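Local coordinates for protein omega transaminase (Pseudomonas sp., PDB 5LHA) that probably transfers amino groups between amines and keto compounds, using a pyridoxal phosphate cofactor that is held here in its pyridoxamine form, at residues Asp57-Leu62 with Gly420-Pro425. Numbering follows the deposited sequence.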
loop_
_atom_site.group_PDB
_atom_site.type_symbol
_atom_site.label_atom_id
_atom_site.label_comp_id
_atom_site.label_asym_id
_atom_site.label_seq_id
_atom_site.Cartn_x
_atom_site.Cartn_y
_atom_site.Cartn_z
ATOM N N ASP A 57 41.336 -11.943 -10.740
ATOM C CA ASP A 57 39.902 -11.730 -10.551
ATOM C C ASP A 57 39.684 -11.030 -9.213
ATOM O O ASP A 57 39.252 -11.617 -8.220
ATOM C CB ASP A 57 39.145 -13.048 -10.614
ATOM C CG ASP A 57 37.648 -12.847 -10.640
ATOM O OD1 ASP A 57 37.215 -11.691 -10.771
ATOM O OD2 ASP A 57 36.906 -13.831 -10.502
ATOM N N GLY A 58 39.993 -9.736 -9.199
ATOM C CA GLY A 58 39.848 -8.929 -7.998
ATOM C C GLY A 58 38.423 -8.740 -7.522
ATOM O O GLY A 58 38.228 -8.210 -6.423
ATOM N N VAL A 59 37.429 -9.131 -8.330
ATOM C CA VAL A 59 36.021 -9.048 -7.942
ATOM C C VAL A 59 35.465 -10.391 -7.477
ATOM O O VAL A 59 34.366 -10.431 -6.900
ATOM C CB VAL A 59 35.168 -8.484 -9.102
ATOM C CG1 VAL A 59 33.848 -7.946 -8.603
ATOM C CG2 VAL A 59 35.922 -7.385 -9.823
ATOM N N GLY A 60 36.181 -11.486 -7.704
ATOM C CA GLY A 60 35.719 -12.781 -7.226
ATOM C C GLY A 60 34.411 -13.204 -7.854
ATOM O O GLY A 60 33.529 -13.723 -7.156
ATOM N N GLY A 61 34.260 -12.983 -9.161
ATOM C CA GLY A 61 32.977 -13.170 -9.812
ATOM C C GLY A 61 32.070 -12.007 -9.476
ATOM O O GLY A 61 32.081 -10.984 -10.161
ATOM N N LEU A 62 31.295 -12.160 -8.403
ATOM C CA LEU A 62 30.506 -11.095 -7.769
ATOM C C LEU A 62 30.563 -11.410 -6.278
ATOM O O LEU A 62 29.566 -11.837 -5.687
ATOM C CB LEU A 62 29.064 -11.040 -8.284
ATOM C CG LEU A 62 28.777 -10.128 -9.482
ATOM C CD1 LEU A 62 27.322 -10.261 -9.912
ATOM C CD2 LEU A 62 29.116 -8.670 -9.164
ATOM N N GLY A 420 46.266 -5.773 -15.432
ATOM C CA GLY A 420 46.133 -7.178 -15.105
ATOM C C GLY A 420 45.250 -7.525 -13.926
ATOM O O GLY A 420 45.334 -8.654 -13.434
ATOM N N VAL A 421 44.422 -6.599 -13.443
ATOM C CA VAL A 421 43.583 -6.855 -12.273
ATOM C C VAL A 421 42.196 -6.276 -12.526
ATOM O O VAL A 421 42.049 -5.062 -12.698
ATOM C CB VAL A 421 44.173 -6.256 -10.982
ATOM C CG1 VAL A 421 43.238 -6.503 -9.822
ATOM C CG2 VAL A 421 45.525 -6.855 -10.681
ATOM N N LEU A 422 41.179 -7.133 -12.526
ATOM C CA LEU A 422 39.799 -6.689 -12.685
ATOM C C LEU A 422 39.232 -6.285 -11.330
ATOM O O LEU A 422 39.246 -7.079 -10.388
ATOM C CB LEU A 422 38.928 -7.779 -13.308
ATOM C CG LEU A 422 37.494 -7.317 -13.601
ATOM C CD1 LEU A 422 37.464 -6.116 -14.539
ATOM C CD2 LEU A 422 36.635 -8.444 -14.142
ATOM N N VAL A 423 38.772 -5.036 -11.228
ATOM C CA VAL A 423 38.097 -4.513 -10.045
ATOM C C VAL A 423 36.765 -3.918 -10.492
ATOM O O VAL A 423 36.478 -3.810 -11.687
ATOM C CB VAL A 423 38.947 -3.476 -9.286
ATOM C CG1 VAL A 423 40.247 -4.115 -8.826
ATOM C CG2 VAL A 423 39.229 -2.286 -10.169
ATOM N N ARG A 424 35.952 -3.513 -9.516
ATOM C CA ARG A 424 34.541 -3.211 -9.765
ATOM C C ARG A 424 34.154 -1.785 -9.385
ATOM O O ARG A 424 34.142 -1.447 -8.186
ATOM C CB ARG A 424 33.673 -4.212 -9.003
ATOM C CG ARG A 424 32.200 -4.186 -9.362
ATOM C CD ARG A 424 31.396 -5.022 -8.381
ATOM N NE ARG A 424 29.954 -4.841 -8.544
ATOM C CZ ARG A 424 29.036 -5.347 -7.723
ATOM N NH1 ARG A 424 29.401 -6.066 -6.665
ATOM N NH2 ARG A 424 27.748 -5.116 -7.948
ATOM N N PRO A 425 33.817 -0.923 -10.346
ATOM C CA PRO A 425 33.248 0.384 -9.996
ATOM C C PRO A 425 31.751 0.271 -9.739
ATOM O O PRO A 425 31.011 -0.325 -10.527
ATOM C CB PRO A 425 33.544 1.246 -11.231
ATOM C CG PRO A 425 33.599 0.285 -12.356
ATOM C CD PRO A 425 34.125 -1.022 -11.786
#
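Val59 sits with both methyls against the chain of Leu422 to Arg424, and this is where the packing is tight. Its CG2 lies 3.4 Å from Leu422 O, 3.6 Å from Val423 CA and, more loosely, 4.1 Å from Leu422 CG. With CG1 anti to the backbone N (chi1 -160°), that second methyl is turned onto the extended shaft of Arg424, 3.8 Å from its CD, and the two side chains cross nearly at right angles. Close by, Gly58 N comes within 3.0 Å of Leu422 O; a CB at Gly58 would probably run into that oxygen on this backbone.

Toward the guanidinium end of Arg424 the fit thins to one methyl: Leu62 CD2 rests 3.6 Å above the guanidinium plane, over its centre. Phe91 of the second subunit packs on both residues, and the Arg424 side chain comes within about 6 Å of the bound PMP. Shortened to an alanine, Arg424 would keep its CB against Val59 but is likely to lose the CD contact and leave Leu62 CD2 without the flat group beneath it.

Gly60 and Gly61 stay clear of the strand, their amides weakly bonded to the two carboxylate oxygens of Asp57, which also accepts from Tyr88 of the second subunit. The type I turn from Asp57 to Gly60, closed by Gly60 N to Asp57 O, carries the chain off strand 54-57, parallel neighbour of 421-426, toward the cofactor, where Leu62 O receives a hydrogen bond from Lys293 of the PMP pocket. Such a joining of N- and C-terminal segments beside the active site at a subunit interface is characteristic of fold type I, class III aminotransferases.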